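Local coordinates for protein hemin degrading factor (Pseudomonas aeruginosa, PDB 4MF9) that binds heme and has been identified as a heme-degrading enzyme, with a probable further role in trafficking heme inside the bacterium, at residues A[87-93]-A[295-301]; A[145-149]-A[184-188]; A[249-253]-A[288-292]. All blocks are in the same frame, centred on the assembly; numbering follows the deposited sequence.

Interaction 1: A[87-93]-A[295-301]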
loop_
_atom_site.group_PDB
_atom_site.type_symbol
_atom_site.label_atom_id
_atom_site.label_comp_id
_atom_site.label_asym_id
_atom_site.label_seq_id
_atom_site.Cartn_x
_atom_site.Cartn_y
_atom_site.Cartn_z
ATOM N N HIS A 87 -8.203 -4.962 -0.221
ATOM C CA HIS A 87 -8.771 -5.307 1.093
ATOM C C HIS A 87 -8.200 -4.604 2.312
ATOM O O HIS A 87 -8.661 -4.834 3.430
ATOM C CB HIS A 87 -8.724 -6.819 1.300
ATOM C CG HIS A 87 -9.546 -7.561 0.304
ATOM N ND1 HIS A 87 -10.913 -7.398 0.211
ATOM C CD2 HIS A 87 -9.197 -8.417 -0.682
ATOM C CE1 HIS A 87 -11.373 -8.146 -0.776
ATOM N NE2 HIS A 87 -10.352 -8.775 -1.331
ATOM N N CYS A 88 -7.209 -3.746 2.106
ATOM C CA CYS A 88 -6.581 -3.088 3.240
ATOM C C CYS A 88 -6.107 -1.689 2.896
ATOM O O CYS A 88 -5.434 -1.478 1.886
ATOM C CB CYS A 88 -5.424 -3.940 3.775
ATOM S SG CYS A 88 -4.796 -3.424 5.377
ATOM N N VAL A 89 -6.469 -0.745 3.758
ATOM C CA VAL A 89 -6.098 0.653 3.616
ATOM C C VAL A 89 -5.186 1.091 4.752
ATOM O O VAL A 89 -5.512 0.914 5.928
ATOM C CB VAL A 89 -7.340 1.559 3.661
ATOM C CG1 VAL A 89 -6.923 3.008 3.545
ATOM C CG2 VAL A 89 -8.324 1.169 2.566
ATOM N N HIS A 90 -4.060 1.692 4.382
ATOM C CA HIS A 90 -3.053 2.167 5.321
ATOM C C HIS A 90 -3.021 3.713 5.274
ATOM O O HIS A 90 -2.744 4.302 4.219
ATOM C CB HIS A 90 -1.713 1.576 4.867
ATOM C CG HIS A 90 -0.636 1.562 5.908
ATOM N ND1 HIS A 90 -0.074 2.710 6.423
ATOM C CD2 HIS A 90 0.049 0.530 6.455
ATOM C CE1 HIS A 90 0.889 2.385 7.271
ATOM N NE2 HIS A 90 0.978 1.069 7.313
ATOM N N GLU A 91 -3.304 4.383 6.367
ATOM C CA GLU A 91 -3.220 5.828 6.460
ATOM C C GLU A 91 -2.245 6.270 7.506
ATOM O O GLU A 91 -2.463 6.072 8.667
ATOM C CB GLU A 91 -4.589 6.495 6.724
ATOM C CG GLU A 91 -5.617 6.236 5.686
ATOM C CD GLU A 91 -7.005 6.823 5.939
ATOM O OE1 GLU A 91 -7.233 7.612 6.793
ATOM O OE2 GLU A 91 -7.831 6.484 5.175
ATOM N N ARG A 92 -1.190 6.950 7.109
ATOM C CA ARG A 92 -0.163 7.367 8.037
ATOM C C ARG A 92 0.057 8.858 7.977
ATOM O O ARG A 92 0.094 9.412 6.933
ATOM C CB ARG A 92 1.135 6.660 7.765
ATOM C CG ARG A 92 2.133 6.603 8.884
ATOM C CD ARG A 92 1.522 6.163 10.186
ATOM N NE ARG A 92 2.516 5.855 11.213
ATOM C CZ ARG A 92 3.094 6.727 11.997
ATOM N NH1 ARG A 92 2.855 8.013 11.891
ATOM N NH2 ARG A 92 3.973 6.308 12.870
ATOM N N LYS A 93 0.235 9.490 9.112
ATOM C CA LYS A 93 0.428 10.925 9.179
ATOM C C LYS A 93 1.843 11.321 9.527
ATOM O O LYS A 93 2.472 10.656 10.313
ATOM C CB LYS A 93 -0.522 11.556 10.164
ATOM C CG LYS A 93 -1.959 11.459 9.808
ATOM C CD LYS A 93 -2.756 12.197 10.830
ATOM C CE LYS A 93 -4.154 11.680 10.905
ATOM N NZ LYS A 93 -4.903 12.433 11.937
ATOM N N GLU A 295 -1.842 9.034 14.848
ATOM C CA GLU A 295 -1.060 9.156 13.639
ATOM C C GLU A 295 -1.175 8.010 12.637
ATOM O O GLU A 295 -0.573 8.049 11.629
ATOM C CB GLU A 295 0.375 9.479 13.965
ATOM C CG GLU A 295 0.562 10.559 14.993
ATOM C CD GLU A 295 0.141 11.960 14.509
ATOM O OE1 GLU A 295 0.460 12.336 13.400
ATOM O OE2 GLU A 295 -0.466 12.727 15.275
ATOM N N PHE A 296 -1.980 7.026 12.932
ATOM C CA PHE A 296 -2.049 5.825 12.106
ATOM C C PHE A 296 -3.435 5.195 12.111
ATOM O O PHE A 296 -3.949 4.808 13.164
ATOM C CB PHE A 296 -1.035 4.794 12.624
ATOM C CG PHE A 296 -1.078 3.464 11.906
ATOM C CD1 PHE A 296 -1.007 3.404 10.524
ATOM C CD2 PHE A 296 -1.127 2.265 12.630
ATOM C CE1 PHE A 296 -1.019 2.179 9.867
ATOM C CE2 PHE A 296 -1.150 1.046 11.985
ATOM C CZ PHE A 296 -1.082 0.992 10.601
ATOM N N ASN A 297 -4.041 5.066 10.958
ATOM C CA ASN A 297 -5.261 4.331 10.806
ATOM C C ASN A 297 -5.110 3.183 9.825
ATOM O O ASN A 297 -4.421 3.305 8.866
ATOM C CB ASN A 297 -6.385 5.225 10.340
ATOM C CG ASN A 297 -6.982 6.069 11.441
ATOM O OD1 ASN A 297 -6.486 6.148 12.519
ATOM N ND2 ASN A 297 -8.086 6.657 11.152
ATOM N N LEU A 298 -5.700 2.061 10.106
ATOM C CA LEU A 298 -5.608 0.912 9.247
ATOM C C LEU A 298 -7.003 0.351 9.116
ATOM O O LEU A 298 -7.640 0.150 10.093
ATOM C CB LEU A 298 -4.638 -0.107 9.859
ATOM C CG LEU A 298 -4.449 -1.413 9.105
ATOM C CD1 LEU A 298 -3.463 -1.201 7.990
ATOM C CD2 LEU A 298 -4.053 -2.611 9.965
ATOM N N HIS A 299 -7.433 0.043 7.921
ATOM C CA HIS A 299 -8.755 -0.502 7.694
ATOM C C HIS A 299 -8.625 -1.807 6.919
ATOM O O HIS A 299 -8.286 -1.806 5.727
ATOM C CB HIS A 299 -9.641 0.529 6.958
ATOM C CG HIS A 299 -9.687 1.869 7.629
ATOM N ND1 HIS A 299 -10.224 2.061 8.883
ATOM C CD2 HIS A 299 -9.256 3.089 7.219
ATOM C CE1 HIS A 299 -10.123 3.335 9.220
ATOM N NE2 HIS A 299 -9.534 3.980 8.226
ATOM N N LEU A 300 -8.892 -2.918 7.608
ATOM C CA LEU A 300 -8.722 -4.265 7.058
ATOM C C LEU A 300 -10.045 -5.024 6.854
ATOM O O LEU A 300 -10.739 -5.378 7.814
ATOM C CB LEU A 300 -7.774 -5.082 7.961
ATOM C CG LEU A 300 -7.618 -6.576 7.668
ATOM C CD1 LEU A 300 -7.041 -6.813 6.281
ATOM C CD2 LEU A 300 -6.779 -7.285 8.734
ATOM N N LYS A 301 -10.348 -5.356 5.636
ATOM C CA LYS A 301 -11.482 -6.112 5.308
ATOM C C LYS A 301 -11.187 -7.609 5.512
ATOM O O LYS A 301 -10.819 -8.308 4.613
ATOM C CB LYS A 301 -11.845 -5.793 3.859
ATOM C CG LYS A 301 -13.188 -6.207 3.345
ATOM C CD LYS A 301 -14.264 -6.192 4.396
ATOM C CE LYS A 301 -15.207 -5.052 4.174
ATOM N NZ LYS A 301 -15.767 -5.199 2.836
HETATM O O HOH W 1 -9.288 6.914 8.617
HETATM O O HOH W 2 2.729 11.703 12.868
#
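Lys301 N donates to His87 O at 2.8 Å, almost straight at 169°, and opens a worked example of antiparallel pairing. Val89-His299 and Glu91-Asn297 are hydrogen-bonded pairs, each closed by two N-H...O bonds, while Cys88-Leu300, His90-Leu298 and Arg92-Phe296 are non-hydrogen-bonded. His299 O takes one true hydrogen bond, from Val89 N at 2.9 Å, and a weaker CA-H...O contact from Cys88 CA at 3.3 Å. At the far end Lys93 N donates to Glu295 O.

The face carrying Cys88, His90 and Arg92 is mixed, with apolar contacts set around buried polar groups that have partners. A chi1 of 176° carries the Phe296 ring away from its backbone N and sets CE1 over one face of the His90 imidazole, 3.2 Å from His90 CE1; the rings meet obliquely, planes 51° apart. Arg92 crosses the same phenyl ring with its CD, while its NH1 is salt-bridged to Asp114. Cys88 SG touches Leu298 CD1 at 3.7 Å. On the other face a water donates to Glu91 OE1 at 2.8 Å and also bonds His299 NE2, 3.0 Å away; His299 ND1 is hydrogen-bonded to Asn290 OD1.

Both imidazole nitrogens of buried His90 have hydrogen-bonding partners, in Gln273 and Val264 O, which would fix the ring's rotation against Phe296. The two sequence-related HemS/ChuX regions are therefore joined by continuous backbone bonding, the face with His90 buried against strand 262-268 and the face with Glu91 and His299 partly exposed and bridged by water.

Interaction 2: A[145-149]-A[184-188]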
loop_
_atom_site.group_PDB
_atom_site.type_symbol
_atom_site.label_atom_id
_atom_site.label_comp_id
_atom_site.label_asym_id
_atom_site.label_seq_id
_atom_site.Cartn_x
_atom_site.Cartn_y
_atom_site.Cartn_z
ATOM N N PHE A 145 -2.053 7.560 -10.227
ATOM C CA PHE A 145 -2.704 6.398 -10.836
ATOM C C PHE A 145 -1.788 5.618 -11.782
ATOM O O PHE A 145 -0.877 6.194 -12.392
ATOM C CB PHE A 145 -3.989 6.845 -11.546
ATOM C CG PHE A 145 -4.955 7.525 -10.622
ATOM C CD1 PHE A 145 -5.880 6.781 -9.896
ATOM C CD2 PHE A 145 -4.908 8.905 -10.439
ATOM C CE1 PHE A 145 -6.758 7.398 -9.019
ATOM C CE2 PHE A 145 -5.788 9.528 -9.552
ATOM C CZ PHE A 145 -6.710 8.770 -8.844
ATOM N N ASP A 146 -2.019 4.305 -11.885
ATOM C CA ASP A 146 -1.146 3.428 -12.675
ATOM C C ASP A 146 -1.581 3.301 -14.143
ATOM O O ASP A 146 -2.520 3.967 -14.570
ATOM C CB ASP A 146 -0.951 2.042 -12.008
ATOM C CG ASP A 146 -2.223 1.201 -11.957
ATOM O OD1 ASP A 146 -3.151 1.419 -12.756
ATOM O OD2 ASP A 146 -2.288 0.283 -11.103
ATOM N N GLN A 147 -0.951 2.412 -14.885
ATOM C CA GLN A 147 -1.231 2.265 -16.273
ATOM C C GLN A 147 -2.658 1.869 -16.569
ATOM O O GLN A 147 -3.119 2.040 -17.675
ATOM C CB GLN A 147 -0.291 1.280 -16.882
ATOM C CG GLN A 147 0.478 1.886 -17.979
ATOM C CD GLN A 147 1.333 2.930 -17.476
ATOM O OE1 GLN A 147 1.373 3.978 -18.024
ATOM N NE2 GLN A 147 2.019 2.655 -16.418
ATOM N N GLN A 148 -3.337 1.281 -15.600
ATOM C CA GLN A 148 -4.725 0.847 -15.766
ATOM C C GLN A 148 -5.729 1.824 -15.150
ATOM O O GLN A 148 -6.942 1.567 -15.144
ATOM C CB GLN A 148 -4.928 -0.563 -15.197
ATOM C CG GLN A 148 -4.221 -1.666 -16.010
ATOM C CD GLN A 148 -2.712 -1.646 -15.856
ATOM O OE1 GLN A 148 -1.979 -1.423 -16.820
ATOM N NE2 GLN A 148 -2.239 -1.892 -14.644
ATOM N N GLY A 149 -5.227 2.933 -14.613
ATOM C CA GLY A 149 -6.098 3.911 -13.968
ATOM C C GLY A 149 -6.421 3.611 -12.509
ATOM O O GLY A 149 -7.235 4.305 -11.886
ATOM N N LEU A 184 -4.461 5.024 -21.164
ATOM C CA LEU A 184 -4.315 3.775 -20.419
ATOM C C LEU A 184 -3.791 2.643 -21.299
ATOM O O LEU A 184 -4.310 2.404 -22.392
ATOM C CB LEU A 184 -5.648 3.357 -19.793
ATOM C CG LEU A 184 -6.380 4.370 -18.912
ATOM C CD1 LEU A 184 -7.659 3.763 -18.383
ATOM C CD2 LEU A 184 -5.516 4.841 -17.769
ATOM N N HIS A 185 -2.942 1.812 -20.710
ATOM C CA HIS A 185 -2.317 0.699 -21.342
ATOM C C HIS A 185 -2.988 -0.583 -20.983
ATOM O O HIS A 185 -3.600 -0.737 -19.974
ATOM C CB HIS A 185 -0.860 0.663 -20.998
ATOM C CG HIS A 185 -0.070 1.723 -21.681
ATOM N ND1 HIS A 185 -0.616 2.563 -22.627
ATOM C CD2 HIS A 185 1.229 2.089 -21.557
ATOM C CE1 HIS A 185 0.309 3.412 -23.041
ATOM N NE2 HIS A 185 1.438 3.139 -22.413
ATOM N N GLU A 186 -2.953 -1.553 -21.863
ATOM C CA GLU A 186 -3.625 -2.796 -21.572
ATOM C C GLU A 186 -2.776 -3.596 -20.587
ATOM O O GLU A 186 -1.569 -3.594 -20.685
ATOM C CB GLU A 186 -3.947 -3.534 -22.855
ATOM C CG GLU A 186 -4.731 -4.815 -22.673
ATOM C CD GLU A 186 -6.109 -4.548 -22.181
ATOM O OE1 GLU A 186 -6.852 -3.755 -22.813
ATOM O OE2 GLU A 186 -6.450 -5.120 -21.149
ATOM N N PRO A 187 -3.410 -4.296 -19.654
ATOM C CA PRO A 187 -2.604 -4.945 -18.620
ATOM C C PRO A 187 -1.668 -5.952 -19.210
ATOM O O PRO A 187 -1.894 -6.736 -20.127
ATOM C CB PRO A 187 -3.635 -5.570 -17.705
ATOM C CG PRO A 187 -4.909 -4.800 -17.982
ATOM C CD PRO A 187 -4.684 -3.846 -19.101
ATOM N N ARG A 188 -0.448 -5.880 -18.680
ATOM C CA ARG A 188 0.764 -6.632 -19.130
ATOM C C ARG A 188 0.948 -8.062 -18.612
ATOM O O ARG A 188 0.359 -8.451 -17.615
ATOM C CB ARG A 188 2.048 -5.771 -18.977
ATOM C CG ARG A 188 3.368 -6.479 -18.677
ATOM C CD ARG A 188 3.979 -7.116 -19.901
ATOM N NE ARG A 188 5.392 -6.844 -20.108
ATOM C CZ ARG A 188 5.886 -5.705 -20.572
ATOM N NH1 ARG A 188 5.081 -4.710 -20.871
ATOM N NH2 ARG A 188 7.178 -5.565 -20.748
#
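Gln147 O accepts a hydrogen bond from His185 N at 3.0 Å, and through it the loop between helices 166-173 and 201-210 is held to a type I beta turn running from Asp146 to Gly149. The turn joins the neighbouring antiparallel strands 138-146 and 151-157 as a hairpin. This is the one hydrogen bond joining the two segments, and the side chains beside it illustrate how aliphatic carbon fills in around a single polar link. Gln147 and His185 lie side by side and point the same way; Gln147 CG comes 3.5 Å from His185 CB and also touches CG and CD2 of the imidazole. A bend at chi2 (65°) folds the Gln147 chain so that its amide runs along the histidine ring, the two planes 35° apart. On the other flank Gln148 CG meets the pyrrolidine ring of Pro187, 3.8 Å from its CG, the two groups slanting past one another. Leu184 brings both methyls to the turn backbone: CD2 lies 3.7 Å from Gly149 N, and CD1 faces Gln148 O.

The next shell sets the shape of the turn. Gly149 N closes it on Asp146 O at 2.9 Å, and Gly149 itself has a phi of 85°, a region readily open to glycine. Phe145, at the strand end of the segment, packs on Glu47 and Val51 of helix 47-52, and Leu184 touches Glu49 of the same helix. Asp146 adds an Asx turn: its OD1, which also accepts from Val150 N, is met from above the carboxylate plane by Gln148 N at 2.9 Å.

Interaction 3: A[249-253]-A[288-292]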
loop_
_atom_site.group_PDB
_atom_site.type_symbol
_atom_site.label_atom_id
_atom_site.label_comp_id
_atom_site.label_asym_id
_atom_site.label_seq_id
_atom_site.Cartn_x
_atom_site.Cartn_y
_atom_site.Cartn_z
ATOM N N ALA A 249 -6.472 -10.624 13.358
ATOM C CA ALA A 249 -7.087 -9.603 14.213
ATOM C C ALA A 249 -6.717 -9.805 15.684
ATOM O O ALA A 249 -6.500 -8.844 16.433
ATOM C CB ALA A 249 -8.606 -9.619 14.047
ATOM N N LYS A 250 -6.659 -11.050 16.091
ATOM C CA LYS A 250 -6.329 -11.425 17.441
ATOM C C LYS A 250 -4.936 -11.045 17.817
ATOM O O LYS A 250 -4.726 -10.651 18.881
ATOM C CB LYS A 250 -6.586 -12.875 17.671
ATOM C CG LYS A 250 -8.045 -13.183 17.792
ATOM C CD LYS A 250 -8.346 -14.533 17.294
ATOM C CE LYS A 250 -9.718 -14.957 17.725
ATOM N NZ LYS A 250 -9.795 -16.401 17.907
ATOM N N LEU A 251 -4.004 -11.164 16.873
ATOM C CA LEU A 251 -2.614 -10.741 17.076
ATOM C C LEU A 251 -2.509 -9.226 17.271
ATOM O O LEU A 251 -1.749 -8.758 18.128
ATOM C CB LEU A 251 -1.700 -11.225 15.936
ATOM C CG LEU A 251 -0.211 -10.945 16.147
ATOM C CD1 LEU A 251 0.646 -12.041 15.571
ATOM C CD2 LEU A 251 0.156 -9.616 15.493
ATOM N N PHE A 252 -3.248 -8.464 16.462
ATOM C CA PHE A 252 -3.335 -7.019 16.656
ATOM C C PHE A 252 -3.827 -6.721 18.071
ATOM O O PHE A 252 -3.223 -5.918 18.793
ATOM C CB PHE A 252 -4.301 -6.393 15.643
ATOM C CG PHE A 252 -3.663 -6.020 14.320
ATOM C CD1 PHE A 252 -2.761 -4.965 14.238
ATOM C CD2 PHE A 252 -4.004 -6.702 13.156
ATOM C CE1 PHE A 252 -2.185 -4.614 13.007
ATOM C CE2 PHE A 252 -3.434 -6.358 11.932
ATOM C CZ PHE A 252 -2.528 -5.308 11.860
ATOM N N GLU A 253 -4.880 -7.410 18.477
ATOM C CA GLU A 253 -5.501 -7.225 19.775
ATOM C C GLU A 253 -4.519 -7.524 20.889
ATOM O O GLU A 253 -4.362 -6.785 21.818
ATOM C CB GLU A 253 -6.706 -8.132 19.862
ATOM C CG GLU A 253 -7.959 -7.468 19.393
ATOM C CD GLU A 253 -9.085 -8.392 19.065
ATOM O OE1 GLU A 253 -8.886 -9.587 18.959
ATOM O OE2 GLU A 253 -10.193 -7.900 18.874
ATOM N N TRP A 288 -14.985 -5.007 8.858
ATOM C CA TRP A 288 -13.789 -4.177 8.950
ATOM C C TRP A 288 -13.149 -4.290 10.315
ATOM O O TRP A 288 -13.790 -4.036 11.347
ATOM C CB TRP A 288 -14.110 -2.699 8.703
ATOM C CG TRP A 288 -14.504 -2.371 7.315
ATOM C CD1 TRP A 288 -15.770 -2.178 6.848
ATOM C CD2 TRP A 288 -13.629 -2.168 6.204
ATOM N NE1 TRP A 288 -15.738 -1.874 5.506
ATOM C CE2 TRP A 288 -14.434 -1.867 5.086
ATOM C CE3 TRP A 288 -12.240 -2.226 6.041
ATOM C CZ2 TRP A 288 -13.897 -1.612 3.823
ATOM C CZ3 TRP A 288 -11.708 -1.977 4.789
ATOM C CH2 TRP A 288 -12.536 -1.674 3.694
ATOM N N PHE A 289 -11.872 -4.644 10.321
ATOM C CA PHE A 289 -11.075 -4.544 11.528
ATOM C C PHE A 289 -10.193 -3.318 11.387
ATOM O O PHE A 289 -9.546 -3.125 10.348
ATOM C CB PHE A 289 -10.236 -5.807 11.739
ATOM C CG PHE A 289 -9.399 -5.764 12.979
ATOM C CD1 PHE A 289 -9.975 -5.988 14.226
ATOM C CD2 PHE A 289 -8.043 -5.472 12.906
ATOM C CE1 PHE A 289 -9.210 -5.940 15.380
ATOM C CE2 PHE A 289 -7.268 -5.418 14.054
ATOM C CZ PHE A 289 -7.845 -5.662 15.293
ATOM N N ASN A 290 -10.168 -2.483 12.419
ATOM C CA ASN A 290 -9.555 -1.171 12.287
ATOM C C ASN A 290 -8.548 -0.831 13.368
ATOM O O ASN A 290 -8.770 -1.116 14.546
ATOM C CB ASN A 290 -10.646 -0.075 12.257
ATOM C CG ASN A 290 -11.722 -0.355 11.233
ATOM O OD1 ASN A 290 -11.539 -0.101 10.035
ATOM N ND2 ASN A 290 -12.865 -0.871 11.695
ATOM N N VAL A 291 -7.437 -0.227 12.958
ATOM C CA VAL A 291 -6.537 0.451 13.888
ATOM C C VAL A 291 -6.897 1.928 13.804
ATOM O O VAL A 291 -6.997 2.475 12.705
ATOM C CB VAL A 291 -5.059 0.236 13.521
ATOM C CG1 VAL A 291 -4.148 1.056 14.429
ATOM C CG2 VAL A 291 -4.710 -1.236 13.629
ATOM N N LEU A 292 -7.031 2.593 14.937
ATOM C CA LEU A 292 -7.513 3.958 14.940
ATOM C C LEU A 292 -6.791 4.869 15.867
ATOM O O LEU A 292 -7.322 5.402 16.794
ATOM C CB LEU A 292 -8.993 3.976 15.234
ATOM C CG LEU A 292 -9.860 3.231 14.277
ATOM C CD1 LEU A 292 -11.191 3.078 14.947
ATOM C CD2 LEU A 292 -9.985 3.961 12.974
#
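With chi1 at -180° the Phe289 ring stands anti to its backbone N and projects from its strand toward the helix. Phe252 CB already points toward the strand from the backbone, and a chi1 of -87° then sets its ring beside its own N. The result is a small example of how a single strand phenylalanine is covered on one face and touched at its edge by a helix. Ala249 CB sits over the centre of one face of Phe289, 3.9 Å from the ring centroid, in a CH-pi contact. Phe252 CB approaches the edge, 3.5 Å from Phe289 CE2. The two aromatic rings meet obliquely, their planes 41° apart and their centroids separated by 5.6 Å.

Polar atoms approach the same ring. Ala249 O lies above it on the side of Ala249 CB, 3.6 Å from Phe289 CZ, while still accepting the helical bond from Glu253 N. Glu253 OE2 instead nears the ring edge close to its plane, 4.1 Å from Phe289 CE1. Val291 adds a looser apolar touch, its CG2 resting 4.3 Å from Phe252 CD1.

Helix 247-258 is thus packed against strand 288-293 largely through Phe289, whose ring also meets Trp284 of strand 282-285 edge-to-face. Phe252 reaches on to Leu298 of strand 296-301 and to Leu336 of strand 332-338, so the helix touches strands of both large antiparallel sheets.

How the interactions relate
All three contacts reach one nine-stranded antiparallel sheet. Interaction 1 pairs two adjacent inner strands, 88-93 and 296-301, and interaction 3, centred 10 Å away, covers the adjoining strand 288-293. These two touch directly: Leu300 N lies 2.8 Å from Phe289 O, and His299 ND1 is 2.8 Å from Asn290 OD1, both probable hydrogen bonds. Interaction 2 lies elsewhere, its centre 25 Å from that of interaction 1 and 33 Å from that of interaction 3, on the opposite side of the chain's centre from the latter. Interactions 2 and 3 are remote from the heme pocket. Interaction 1 comes nearer, with the His90 side chain about 12 Å from the bound heme and about 11 Å from that of heme-binding Arg118.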